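Side-chain contacts in putative D-lactate dehydrogenase (Chlamydomonas reinhardtii, PDB 4ZGS), which acts as a pyruvate reductase of the algal chloroplast, probably forming D-lactate with a nicotinamide cofactor during fermentation: residues 42-45 with 46-49; 70-73 with 74-77; 82-85 with 86-90; 310-313 with 314-317. One frame throughout, in Å; residues are numbered along the deposited sequence.

Contact 1 (42-45 with 46-49)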
ATOM      1  N   THR A  42     -20.375   5.181 -18.139  1.00 52.86           N
ATOM      2  CA  THR A  42     -20.991   5.587 -16.891  1.00 45.73           C
ATOM      3  C   THR A  42     -20.370   4.754 -15.807  1.00 47.93           C
ATOM      4  O   THR A  42     -20.829   3.647 -15.511  1.00 50.95           O
ATOM      5  CB  THR A  42     -22.525   5.352 -16.893  1.00 54.82           C
ATOM      6  OG1 THR A  42     -23.128   6.013 -18.012  1.00 56.73           O
ATOM      7  CG2 THR A  42     -23.155   5.856 -15.616  1.00 52.48           C
ATOM      8  N   THR A  43     -19.414   5.368 -15.114  1.00 46.45           N
ATOM      9  CA  THR A  43     -18.714   4.719 -14.017  1.00 45.03           C
ATOM     10  C   THR A  43     -19.388   5.239 -12.768  1.00 43.07           C
ATOM     11  O   THR A  43     -20.373   5.968 -12.866  1.00 49.18           O
ATOM     12  CB  THR A  43     -17.190   5.007 -14.025  1.00 34.47           C
ATOM     13  OG1 THR A  43     -16.962   6.405 -14.221  1.00 43.85           O
ATOM     14  CG2 THR A  43     -16.518   4.283 -15.165  1.00 34.19           C
ATOM     15  N   GLN A  44     -18.883   4.892 -11.596  1.00 41.18           N
ATOM     16  CA  GLN A  44     -19.605   5.256 -10.390  1.00 41.37           C
ATOM     17  C   GLN A  44     -19.798   6.784 -10.216  1.00 41.03           C
ATOM     18  O   GLN A  44     -20.819   7.207  -9.693  1.00 38.11           O
ATOM     19  CB  GLN A  44     -18.938   4.685  -9.155  1.00 42.55           C
ATOM     20  CG  GLN A  44     -19.909   4.669  -7.996  1.00 42.28           C
ATOM     21  CD  GLN A  44     -21.213   3.984  -8.372  1.00 50.64           C
ATOM     22  OE1 GLN A  44     -22.281   4.592  -8.319  1.00 57.59           O
ATOM     23  NE2 GLN A  44     -21.129   2.715  -8.765  1.00 52.52           N
ATOM     24  N   TYR A  45     -18.799   7.584 -10.584  1.00 37.35           N
ATOM     25  CA  TYR A  45     -18.845   9.016 -10.304  1.00 41.71           C
ATOM     26  C   TYR A  45     -19.860   9.726 -11.215  1.00 45.46           C
ATOM     27  O   TYR A  45     -20.491  10.708 -10.809  1.00 43.45           O
ATOM     28  CB  TYR A  45     -17.442   9.646 -10.427  1.00 40.24           C
ATOM     29  CG  TYR A  45     -17.000  10.065 -11.830  1.00 44.14           C
ATOM     30  CD1 TYR A  45     -17.196  11.376 -12.279  1.00 40.12           C
ATOM     31  CD2 TYR A  45     -16.381   9.151 -12.707  1.00 46.37           C
ATOM     32  CE1 TYR A  45     -16.779  11.780 -13.553  1.00 39.61           C
ATOM     33  CE2 TYR A  45     -15.966   9.539 -13.992  1.00 46.36           C
ATOM     34  CZ  TYR A  45     -16.165  10.862 -14.404  1.00 46.31           C
ATOM     35  OH  TYR A  45     -15.761  11.278 -15.658  1.00 42.86           O
ATOM     36  N   VAL A  46     -20.013   9.186 -12.422  1.00 49.82           N
ATOM     37  CA  VAL A  46     -20.969   9.680 -13.395  1.00 43.75           C
ATOM     38  C   VAL A  46     -22.386   9.359 -12.942  1.00 43.31           C
ATOM     39  O   VAL A  46     -23.292  10.164 -13.112  1.00 40.45           O
ATOM     40  CB  VAL A  46     -20.721   9.076 -14.795  1.00 42.73           C
ATOM     41  CG1 VAL A  46     -21.653   9.735 -15.829  1.00 46.28           C
ATOM     42  CG2 VAL A  46     -19.259   9.220 -15.188  1.00 36.08           C
ATOM     43  N   LYS A  47     -22.576   8.173 -12.375  1.00 47.06           N
ATOM     44  CA  LYS A  47     -23.862   7.843 -11.790  1.00 46.11           C
ATOM     45  C   LYS A  47     -24.138   8.819 -10.664  1.00 44.60           C
ATOM     46  O   LYS A  47     -25.242   9.302 -10.507  1.00 54.48           O
ATOM     47  CB  LYS A  47     -23.918   6.405 -11.275  1.00 49.23           C
ATOM     48  CG  LYS A  47     -23.864   5.319 -12.342  1.00 52.26           C
ATOM     49  CD  LYS A  47     -23.738   3.937 -11.691  1.00 51.41           C
ATOM     50  CE  LYS A  47     -23.752   2.783 -12.713  1.00 58.02           C
ATOM     51  NZ  LYS A  47     -23.933   1.438 -12.034  1.00 59.53           N
ATOM     52  N   ASP A  48     -23.149   9.063  -9.831  1.00 48.51           N
ATOM     53  CA  ASP A  48     -23.366   9.944  -8.700  1.00 53.44           C
ATOM     54  C   ASP A  48     -23.754  11.389  -9.112  1.00 48.87           C
ATOM     55  O   ASP A  48     -24.715  11.920  -8.597  1.00 46.41           O
ATOM     56  CB  ASP A  48     -22.130   9.957  -7.798  1.00 51.91           C
ATOM     57  CG  ASP A  48     -21.848   8.584  -7.143  1.00 64.16           C
ATOM     58  OD1 ASP A  48     -22.765   7.736  -7.030  1.00 65.65           O
ATOM     59  OD2 ASP A  48     -20.693   8.366  -6.711  1.00 63.67           O
ATOM     60  N   PHE A  49     -22.951  12.037  -9.958  1.00 46.13           N
ATOM     61  CA  PHE A  49     -23.145  13.446 -10.263  1.00 41.71           C
ATOM     62  C   PHE A  49     -24.151  13.670 -11.416  1.00 49.35           C
ATOM     63  O   PHE A  49     -24.794  14.698 -11.463  1.00 47.60           O
ATOM     64  CB  PHE A  49     -21.800  14.136 -10.560  1.00 35.52           C
ATOM     65  CG  PHE A  49     -21.427  14.224 -12.041  1.00 45.14           C
ATOM     66  CD1 PHE A  49     -21.723  15.385 -12.798  1.00 49.24           C
ATOM     67  CD2 PHE A  49     -20.775  13.172 -12.679  1.00 34.65           C
ATOM     68  CE1 PHE A  49     -21.364  15.488 -14.165  1.00 35.54           C
ATOM     69  CE2 PHE A  49     -20.414  13.264 -14.048  1.00 33.55           C
ATOM     70  CZ  PHE A  49     -20.709  14.423 -14.783  1.00 39.73           C
TER
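Tyr45, Val46 and Phe49 make a local contact along the first turns of helix 44-57, into which Thr42 and Thr43 lead. A methyl of the next residue covers one face of the Tyr45 ring: Val46 CG2 sits 3.6 Å from the ring centroid, displaced slightly toward the rim, a CH-pi contact. Tyr45 reaches this position by placing CG between its own N and carbonyl carbon (chi1 85°), which swings the ring over the valine. Phe49, one turn on, lies alongside and points the same way. The two rings are nearly parallel (10°), yet slid so far that they barely overlap, with Tyr45 CE1 4.0 Å from Phe49 CE2. The edge of Phe49 also meets the backbone, its CD2 being 3.1 Å from Tyr45 O, the oxygen that accepts the Phe49 N bond (2.9 Å). Helix 44-57 is the connection of a beta-alpha-beta crossover between the parallel strands 36-39 and 60-63. With the ring cut back to an alanine, Val46 CG2 would probably lose its aromatic cover and Phe49 the neighbour along its flank. At the helix start Thr43 occupies the N-cap position, but its side chain makes no capping bond; Lys47 N binds Thr43 O at 3.2 Å. Thr42 CG2 abuts Lys47 CG (3.4 Å) where the two side chains cross at about a right angle, and the extended lysine runs on to a salt bridge with Glu65.

Contact 2 (70-73 with 74-77)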
ATOM      1  N   LYS A  70     -17.192   0.986 -31.721  1.00100.34           N
ATOM      2  CA  LYS A  70     -17.859   0.741 -32.970  1.00106.10           C
ATOM      3  C   LYS A  70     -18.983  -0.214 -32.598  1.00107.96           C
ATOM      4  O   LYS A  70     -20.138  -0.058 -33.014  1.00111.89           O
ATOM      5  CB  LYS A  70     -16.883   0.122 -33.988  1.00116.08           C
ATOM      6  CG  LYS A  70     -15.708   1.033 -34.380  1.00119.22           C
ATOM      7  CD  LYS A  70     -14.747   0.386 -35.398  1.00120.66           C
ATOM      8  CE  LYS A  70     -14.047  -0.863 -34.839  1.00119.90           C
ATOM      9  NZ  LYS A  70     -13.037  -0.567 -33.766  1.00113.26           N
ATOM     10  N   ASP A  71     -18.610  -1.206 -31.794  1.00105.14           N
ATOM     11  CA  ASP A  71     -19.533  -2.120 -31.120  1.00 98.00           C
ATOM     12  C   ASP A  71     -20.512  -1.575 -30.067  1.00 89.18           C
ATOM     13  O   ASP A  71     -21.623  -2.092 -29.946  1.00 83.15           O
ATOM     14  CB  ASP A  71     -18.700  -3.228 -30.484  1.00 98.93           C
ATOM     15  CG  ASP A  71     -18.028  -4.109 -31.521  1.00106.74           C
ATOM     16  OD1 ASP A  71     -18.487  -4.116 -32.684  1.00107.99           O
ATOM     17  OD2 ASP A  71     -17.037  -4.780 -31.178  1.00111.98           O
ATOM     18  N   THR A  72     -20.155  -0.533 -29.324  1.00 88.10           N
ATOM     19  CA  THR A  72     -21.112  -0.051 -28.330  1.00 80.40           C
ATOM     20  C   THR A  72     -21.908   1.139 -28.833  1.00 72.87           C
ATOM     21  O   THR A  72     -22.764   1.681 -28.130  1.00 69.22           O
ATOM     22  CB  THR A  72     -20.403   0.336 -27.026  1.00 79.61           C
ATOM     23  OG1 THR A  72     -19.359   1.272 -27.304  1.00 80.70           O
ATOM     24  CG2 THR A  72     -19.825  -0.915 -26.357  1.00 77.55           C
ATOM     25  N   ALA A  73     -21.713   1.465 -30.099  1.00 73.35           N
ATOM     26  CA  ALA A  73     -22.421   2.577 -30.705  1.00 74.50           C
ATOM     27  C   ALA A  73     -23.784   2.076 -31.133  1.00 65.85           C
ATOM     28  O   ALA A  73     -24.765   2.801 -31.161  1.00 59.98           O
ATOM     29  CB  ALA A  73     -21.653   3.117 -31.892  1.00 81.59           C
ATOM     30  N   GLN A  74     -23.826   0.793 -31.421  1.00 70.64           N
ATOM     31  CA  GLN A  74     -25.037   0.127 -31.829  1.00 77.44           C
ATOM     32  C   GLN A  74     -26.045   0.125 -30.693  1.00 72.70           C
ATOM     33  O   GLN A  74     -27.223  -0.205 -30.884  1.00 76.59           O
ATOM     34  CB  GLN A  74     -24.672  -1.280 -32.284  1.00 83.58           C
ATOM     35  CG  GLN A  74     -23.653  -1.207 -33.424  1.00 93.95           C
ATOM     36  CD  GLN A  74     -23.048  -2.547 -33.792  1.00104.74           C
ATOM     37  OE1 GLN A  74     -22.972  -3.460 -32.968  1.00109.12           O
ATOM     38  NE2 GLN A  74     -22.604  -2.669 -35.038  1.00106.98           N
ATOM     39  N   LEU A  75     -25.566   0.516 -29.518  1.00 61.26           N
ATOM     40  CA  LEU A  75     -26.402   0.664 -28.332  1.00 65.14           C
ATOM     41  C   LEU A  75     -27.259   1.932 -28.385  1.00 66.69           C
ATOM     42  O   LEU A  75     -28.253   2.048 -27.666  1.00 66.61           O
ATOM     43  CB  LEU A  75     -25.532   0.706 -27.063  1.00 62.61           C
ATOM     44  CG  LEU A  75     -24.930  -0.586 -26.489  1.00 60.49           C
ATOM     45  CD1 LEU A  75     -23.894  -0.253 -25.388  1.00 53.66           C
ATOM     46  CD2 LEU A  75     -25.991  -1.583 -25.998  1.00 58.15           C
ATOM     47  N   ALA A  76     -26.874   2.861 -29.260  1.00 63.88           N
ATOM     48  CA  ALA A  76     -27.448   4.202 -29.307  1.00 64.90           C
ATOM     49  C   ALA A  76     -28.626   4.268 -30.254  1.00 71.63           C
ATOM     50  O   ALA A  76     -29.134   5.351 -30.549  1.00 75.72           O
ATOM     51  CB  ALA A  76     -26.393   5.222 -29.706  1.00 62.79           C
ATOM     52  N   ARG A  77     -29.037   3.100 -30.738  1.00 72.97           N
ATOM     53  CA  ARG A  77     -30.133   2.973 -31.693  1.00 77.97           C
ATOM     54  C   ARG A  77     -31.431   3.565 -31.130  1.00 76.20           C
ATOM     55  O   ARG A  77     -31.924   3.138 -30.079  1.00 76.83           O
ATOM     56  CB  ARG A  77     -30.355   1.507 -32.019  1.00 80.07           C
ATOM     57  CG  ARG A  77     -31.303   1.216 -33.135  1.00 90.54           C
ATOM     58  CD  ARG A  77     -31.580  -0.265 -33.064  1.00101.17           C
ATOM     59  NE  ARG A  77     -30.364  -1.072 -33.132  1.00103.79           N
ATOM     60  CZ  ARG A  77     -30.347  -2.394 -32.980  1.00108.92           C
ATOM     61  NH1 ARG A  77     -31.481  -3.046 -32.752  1.00112.54           N
ATOM     62  NH2 ARG A  77     -29.201  -3.060 -33.040  1.00108.21           N
TER
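Leu75 folds back over the carbonyl of Thr72 in the connection between strands 60-63 and 81-84 of the five-stranded parallel sheet, a turn built on i to i+3 contacts. In Leu75, CG stands opposite the carbonyl carbon across CA-CB (chi1 -77°), which lays the branch along the preceding turn: CB is 3.1 Å from Thr72 O, and CD1 comes to 3.9 Å from Thr72 CB. The Leu75 side chain also packs on Tyr40, Val64 and Ile38, and the hydroxyl of Tyr40 binds Thr72 O. With an alanine here, the gap beside Thr72 CB would probably weaken the link from this turn to Ile38 and Tyr40. Thr72 itself turns OG1 between its N and carbonyl carbon (chi1 54°), where the hydroxyl is held by Asp69 N and Pro67 O. Gln74 takes another course, its extended chain running back past the first residues of the turn. Its CG lies 3.7 Å from Lys70 O, while OE1 approaches Asp71 O to 3.6 Å, two oxygens that merely lie near each other. Ala73 and Ala76 face Leu98 of helix 92-101, and between these two residues Ala76 N donates to Ala73 O at 2.8 Å, from a position 52° out of the carbonyl plane.

Contact 3 (82-85 with 86-90); sequences AVLF and VNDRA
Phe85 holds CG anti to its backbone N (chi1 -170°), while Val86 sets CG1 between N and carbonyl carbon (chi1 65°), and together these torsions bring a valine methyl over the phenyl face. Val86 CG1 is 3.9 Å from the centroid of the Phe85 ring, 18° off its normal, in a CH-pi contact offset toward the rim. Asn87 comes instead to the ring edge: its OD1 lies 3.5 Å from Phe85 CD2, and the amide stands almost perpendicular to the phenyl plane. All this decorates a type I beta turn from Phe85 to Asp88, directly after strand 81-84, in which Asp88 N donates to Phe85 O at 3.2 Å. The aspartate closes the turn a second time, because its carboxylate reaches back so that OD2 accepts Phe85 N (2.8 Å) on its anti lone pair, lying also 3.5 Å from Leu84 CA. The other oxygen, OD1, is bonded by Ser41 OG and Leu68 N, so one carboxylate joins the loops that follow three neighbouring strands, 36-39, 60-63 and 81-84. Phe85 packs in turn on Arg109 and on Leu168 of a second subunit. With two backbone N-H groups and the Ser41 hydroxyl bonded to the two oxygens of this buried carboxylate, Asp88 is probably ionised and is likely to have little freedom to rotate.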
ATOM      1  N   ALA A  82     -26.018  11.503 -27.630  1.00 55.94           N
ATOM      2  CA  ALA A  82     -25.053  10.644 -26.958  1.00 53.04           C
ATOM      3  C   ALA A  82     -24.183  11.496 -26.031  1.00 51.50           C
ATOM      4  O   ALA A  82     -23.576  12.468 -26.472  1.00 55.87           O
ATOM      5  CB  ALA A  82     -24.192   9.886 -27.987  1.00 47.58           C
ATOM      6  N   VAL A  83     -24.157  11.171 -24.743  1.00 50.00           N
ATOM      7  CA  VAL A  83     -23.251  11.876 -23.854  1.00 51.17           C
ATOM      8  C   VAL A  83     -21.956  11.095 -23.649  1.00 55.09           C
ATOM      9  O   VAL A  83     -21.948   9.951 -23.176  1.00 59.49           O
ATOM     10  CB  VAL A  83     -23.884  12.177 -22.500  1.00 50.71           C
ATOM     11  CG1 VAL A  83     -22.911  13.013 -21.674  1.00 45.21           C
ATOM     12  CG2 VAL A  83     -25.188  12.942 -22.679  1.00 51.36           C
ATOM     13  N   LEU A  84     -20.859  11.774 -23.957  1.00 54.43           N
ATOM     14  CA  LEU A  84     -19.535  11.187 -24.065  1.00 48.33           C
ATOM     15  C   LEU A  84     -18.547  11.954 -23.194  1.00 51.14           C
ATOM     16  O   LEU A  84     -18.798  13.085 -22.784  1.00 54.21           O
ATOM     17  CB  LEU A  84     -19.049  11.234 -25.519  1.00 49.45           C
ATOM     18  CG  LEU A  84     -19.531  10.268 -26.596  1.00 54.49           C
ATOM     19  CD1 LEU A  84     -21.008  10.014 -26.454  1.00 51.38           C
ATOM     20  CD2 LEU A  84     -19.216  10.847 -27.968  1.00 46.31           C
ATOM     21  N   PHE A  85     -17.405  11.333 -22.949  1.00 51.69           N
ATOM     22  CA  PHE A  85     -16.361  11.885 -22.118  1.00 47.53           C
ATOM     23  C   PHE A  85     -15.074  11.751 -22.912  1.00 55.96           C
ATOM     24  O   PHE A  85     -15.089  11.237 -24.040  1.00 55.11           O
ATOM     25  CB  PHE A  85     -16.308  11.177 -20.763  1.00 46.87           C
ATOM     26  CG  PHE A  85     -15.407  11.834 -19.754  1.00 54.88           C
ATOM     27  CD1 PHE A  85     -15.489  13.203 -19.498  1.00 55.34           C
ATOM     28  CD2 PHE A  85     -14.490  11.066 -19.032  1.00 59.40           C
ATOM     29  CE1 PHE A  85     -14.655  13.809 -18.564  1.00 54.55           C
ATOM     30  CE2 PHE A  85     -13.662  11.654 -18.093  1.00 62.27           C
ATOM     31  CZ  PHE A  85     -13.744  13.037 -17.854  1.00 60.55           C
ATOM     32  N   VAL A  86     -13.976  12.246 -22.345  1.00 59.65           N
ATOM     33  CA  VAL A  86     -12.707  12.326 -23.053  1.00 65.54           C
ATOM     34  C   VAL A  86     -12.215  10.939 -23.480  1.00 68.77           C
ATOM     35  O   VAL A  86     -11.600  10.802 -24.535  1.00 69.71           O
ATOM     36  CB  VAL A  86     -11.634  13.028 -22.178  1.00 70.30           C
ATOM     37  CG1 VAL A  86     -11.330  12.197 -20.949  1.00 72.11           C
ATOM     38  CG2 VAL A  86     -10.367  13.317 -22.973  1.00 74.00           C
ATOM     39  N   ASN A  87     -12.470   9.925 -22.654  1.00 75.10           N
ATOM     40  CA  ASN A  87     -12.030   8.549 -22.927  1.00 81.70           C
ATOM     41  C   ASN A  87     -12.850   7.752 -23.963  1.00 81.98           C
ATOM     42  O   ASN A  87     -12.488   6.631 -24.288  1.00 86.08           O
ATOM     43  CB  ASN A  87     -11.970   7.734 -21.624  1.00 84.03           C
ATOM     44  CG  ASN A  87     -13.329   7.595 -20.941  1.00 84.18           C
ATOM     45  OD1 ASN A  87     -14.282   8.330 -21.234  1.00 77.27           O
ATOM     46  ND2 ASN A  87     -13.420   6.633 -20.021  1.00 89.30           N
ATOM     47  N   ASP A  88     -14.007   8.271 -24.380  1.00 81.43           N
ATOM     48  CA  ASP A  88     -14.907   7.600 -25.351  1.00 71.26           C
ATOM     49  C   ASP A  88     -14.458   7.728 -26.809  1.00 75.23           C
ATOM     50  O   ASP A  88     -13.887   8.740 -27.171  1.00 68.60           O
ATOM     51  CB  ASP A  88     -16.312   8.155 -25.179  1.00 56.25           C
ATOM     52  CG  ASP A  88     -16.950   7.694 -23.886  1.00 56.52           C
ATOM     53  OD1 ASP A  88     -16.979   6.467 -23.618  1.00 57.02           O
ATOM     54  OD2 ASP A  88     -17.366   8.576 -23.098  1.00 55.96           O
ATOM     55  N   ARG A  89     -14.717   6.744 -27.672  1.00 84.02           N
ATOM     56  CA  ARG A  89     -14.290   6.937 -29.066  1.00 90.78           C
ATOM     57  C   ARG A  89     -15.363   7.578 -29.918  1.00 90.00           C
ATOM     58  O   ARG A  89     -16.475   7.054 -29.997  1.00 94.75           O
ATOM     59  CB  ARG A  89     -13.959   5.603 -29.770  1.00101.14           C
ATOM     60  CG  ARG A  89     -12.679   4.857 -29.485  1.00109.10           C
ATOM     61  CD  ARG A  89     -12.601   3.535 -30.262  1.00115.57           C
ATOM     62  NE  ARG A  89     -11.491   2.735 -29.741  1.00121.02           N
ATOM     63  CZ  ARG A  89     -11.161   1.488 -30.113  1.00130.69           C
ATOM     64  NH1 ARG A  89     -11.840   0.810 -31.061  1.00134.67           N
ATOM     65  NH2 ARG A  89     -10.112   0.895 -29.524  1.00136.35           N
ATOM     66  N   ALA A  90     -15.054   8.726 -30.523  1.00101.40           N
ATOM     67  CA  ALA A  90     -15.640   9.033 -31.817  1.00101.77           C
ATOM     68  C   ALA A  90     -14.486   9.304 -32.769  1.00102.83           C
ATOM     69  O   ALA A  90     -14.053  10.441 -32.907  1.00105.20           O
ATOM     70  CB  ALA A  90     -16.581  10.228 -31.747  1.00 95.87           C
TER

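Contact 4 (310-313 with 314-317); sequences PSVR and MQKW
The short helix 310-313 ends in a turn where Met314 and Trp317 fold back against Pro310 and Arg313. Met314 N donates to Pro310 O at 2.8 Å, and the same oxygen has Met314 CG beside it at 3.3 Å. The methionine chain is bent twice (chi2 -50°, chi3 104°); this curls CE around to 3.6 Å from Pro310 O and places it over one face of the Trp317 indole, offset toward the rim. Trp317 turns an edge to the helix end, with CE3 4.0 Å from Arg313 O. The guanidinium of Arg313 comes obliquely to the CZ3 corner of the six-membered ring, its plane 50° from the indole and NH2 4.1 Å from Trp317 CZ3, a loose contact; the same NH2 is hydrogen-bonded to Met163 O of a second subunit. Helix 310-313 belongs to the connection between strands 286-291 and 330-332 of the six-stranded parallel sheet, the Rossmann-type NAD-binding part of the fold, and here that connection reaches an interface between subunits. Trp317 stacks on Tyr327 of a fourth subunit, and Met314 packs on Leu281 of that subunit. On another side of the turn, Gln315 N donates to Val312 O (3.1 Å) from well above the carbonyl plane. The glutamine chain then runs alongside Val312, pointing the same way, with CG 3.5 Å from Val312 O.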
ATOM      1  N   PRO A 310      -1.740  -9.455 -15.684  1.00 48.05           N
ATOM      2  CA  PRO A 310      -0.460  -8.764 -15.902  1.00 42.95           C
ATOM      3  C   PRO A 310       0.067  -8.957 -17.329  1.00 48.36           C
ATOM      4  O   PRO A 310       0.700  -8.072 -17.905  1.00 51.56           O
ATOM      5  CB  PRO A 310       0.469  -9.413 -14.862  1.00 38.13           C
ATOM      6  CG  PRO A 310      -0.446  -9.873 -13.762  1.00 35.37           C
ATOM      7  CD  PRO A 310      -1.711 -10.316 -14.483  1.00 54.21           C
ATOM      8  N   SER A 311      -0.207 -10.113 -17.911  1.00 47.28           N
ATOM      9  CA  SER A 311       0.223 -10.350 -19.278  1.00 48.94           C
ATOM     10  C   SER A 311      -0.492  -9.437 -20.272  1.00 45.05           C
ATOM     11  O   SER A 311       0.071  -9.088 -21.310  1.00 47.63           O
ATOM     12  CB  SER A 311      -0.005 -11.819 -19.667  1.00 52.79           C
ATOM     13  OG  SER A 311      -1.390 -12.125 -19.675  1.00 55.58           O
ATOM     14  N   VAL A 312      -1.744  -9.086 -19.990  1.00 43.66           N
ATOM     15  CA  VAL A 312      -2.448  -8.139 -20.860  1.00 46.78           C
ATOM     16  C   VAL A 312      -1.927  -6.733 -20.545  1.00 47.89           C
ATOM     17  O   VAL A 312      -1.720  -5.919 -21.441  1.00 53.75           O
ATOM     18  CB  VAL A 312      -4.010  -8.260 -20.742  1.00 57.38           C
ATOM     19  CG1 VAL A 312      -4.741  -7.180 -21.571  1.00 41.09           C
ATOM     20  CG2 VAL A 312      -4.480  -9.678 -21.171  1.00 41.85           C
ATOM     21  N   ARG A 313      -1.652  -6.476 -19.276  1.00 44.84           N
ATOM     22  CA  ARG A 313      -1.081  -5.196 -18.886  1.00 41.76           C
ATOM     23  C   ARG A 313       0.278  -4.963 -19.560  1.00 47.57           C
ATOM     24  O   ARG A 313       0.616  -3.815 -19.859  1.00 52.43           O
ATOM     25  CB  ARG A 313      -0.944  -5.105 -17.360  1.00 37.73           C
ATOM     26  CG  ARG A 313      -2.267  -5.148 -16.577  1.00 39.07           C
ATOM     27  CD  ARG A 313      -2.000  -5.149 -15.051  1.00 37.38           C
ATOM     28  NE  ARG A 313      -1.385  -3.902 -14.593  1.00 44.06           N
ATOM     29  CZ  ARG A 313      -1.176  -3.583 -13.314  1.00 43.45           C
ATOM     30  NH1 ARG A 313      -1.554  -4.412 -12.342  1.00 32.91           N
ATOM     31  NH2 ARG A 313      -0.617  -2.410 -13.007  1.00 47.38           N
ATOM     32  N   MET A 314       1.042  -6.027 -19.834  1.00 46.66           N
ATOM     33  CA  MET A 314       2.353  -5.844 -20.458  1.00 44.00           C
ATOM     34  C   MET A 314       2.276  -5.274 -21.864  1.00 55.10           C
ATOM     35  O   MET A 314       3.279  -4.786 -22.377  1.00 59.78           O
ATOM     36  CB  MET A 314       3.142  -7.153 -20.530  1.00 44.84           C
ATOM     37  CG  MET A 314       3.742  -7.630 -19.221  1.00 44.68           C
ATOM     38  SD  MET A 314       4.663  -6.335 -18.386  1.00 40.63           S
ATOM     39  CE  MET A 314       3.481  -5.905 -17.107  1.00 36.96           C
ATOM     40  N   GLN A 315       1.099  -5.312 -22.489  1.00 63.32           N
ATOM     41  CA  GLN A 315       0.974  -4.886 -23.890  1.00 70.22           C
ATOM     42  C   GLN A 315       1.130  -3.370 -24.044  1.00 74.27           C
ATOM     43  O   GLN A 315       1.845  -2.901 -24.932  1.00 77.10           O
ATOM     44  CB  GLN A 315      -0.375  -5.316 -24.474  1.00 67.49           C
ATOM     45  CG  GLN A 315      -0.567  -6.805 -24.623  1.00 75.47           C
ATOM     46  CD  GLN A 315      -2.007  -7.164 -24.956  1.00 81.93           C
ATOM     47  OE1 GLN A 315      -2.861  -6.287 -25.130  1.00 88.08           O
ATOM     48  NE2 GLN A 315      -2.286  -8.453 -25.038  1.00 79.25           N
ATOM     49  N   LYS A 316       0.434  -2.617 -23.197  1.00 73.76           N
ATOM     50  CA  LYS A 316       0.550  -1.156 -23.176  1.00 77.81           C
ATOM     51  C   LYS A 316       1.492  -0.614 -22.101  1.00 68.92           C
ATOM     52  O   LYS A 316       1.414   0.569 -21.777  1.00 70.36           O
ATOM     53  CB  LYS A 316      -0.816  -0.468 -23.043  1.00 86.92           C
ATOM     54  CG  LYS A 316      -1.644  -0.487 -24.343  1.00 95.87           C
ATOM     55  CD  LYS A 316      -2.940   0.337 -24.221  1.00101.63           C
ATOM     56  CE  LYS A 316      -3.908  -0.156 -23.149  1.00101.95           C
ATOM     57  NZ  LYS A 316      -5.159   0.675 -23.134  1.00101.76           N
ATOM     58  N   TRP A 317       2.292  -1.474 -21.475  1.00 55.30           N
ATOM     59  CA  TRP A 317       3.104  -1.039 -20.333  1.00 49.41           C
ATOM     60  C   TRP A 317       3.984   0.177 -20.638  1.00 49.15           C
ATOM     61  O   TRP A 317       4.740   0.188 -21.610  1.00 51.54           O
ATOM     62  CB  TRP A 317       3.979  -2.188 -19.866  1.00 48.56           C
ATOM     63  CG  TRP A 317       4.671  -1.941 -18.604  1.00 39.68           C
ATOM     64  CD1 TRP A 317       5.979  -1.611 -18.438  1.00 36.51           C
ATOM     65  CD2 TRP A 317       4.099  -2.032 -17.299  1.00 36.54           C
ATOM     66  NE1 TRP A 317       6.254  -1.467 -17.096  1.00 41.46           N
ATOM     67  CE2 TRP A 317       5.118  -1.720 -16.379  1.00 34.40           C
ATOM     68  CE3 TRP A 317       2.821  -2.335 -16.824  1.00 39.82           C
ATOM     69  CZ2 TRP A 317       4.904  -1.713 -15.005  1.00 38.58           C
ATOM     70  CZ3 TRP A 317       2.604  -2.310 -15.467  1.00 47.49           C
ATOM     71  CH2 TRP A 317       3.648  -2.007 -14.565  1.00 45.29           C
TER

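How the contacts relate
All four contacts are local and follow one another in series, so none encloses or crosses another. Contact 1 closes the first turns of helix 44-57, contact 2 the turn at 70-77 after strand 60-63, and contact 3 the turn leaving strand 81-84; all three belong to the five-stranded parallel sheet and its connections. Contact 3 is the link between the other two: Phe85 CE2 packs 3.2 Å from Tyr45 OH of contact 1, while Arg89 NH1 comes to 3.3 Å from Lys70 NZ of contact 2, a meeting of like charges. Contact 4, much later, belongs to the six-stranded sheet's part of the chain and touches none of them, its nearest atoms being about 8 Å from those of contact 3.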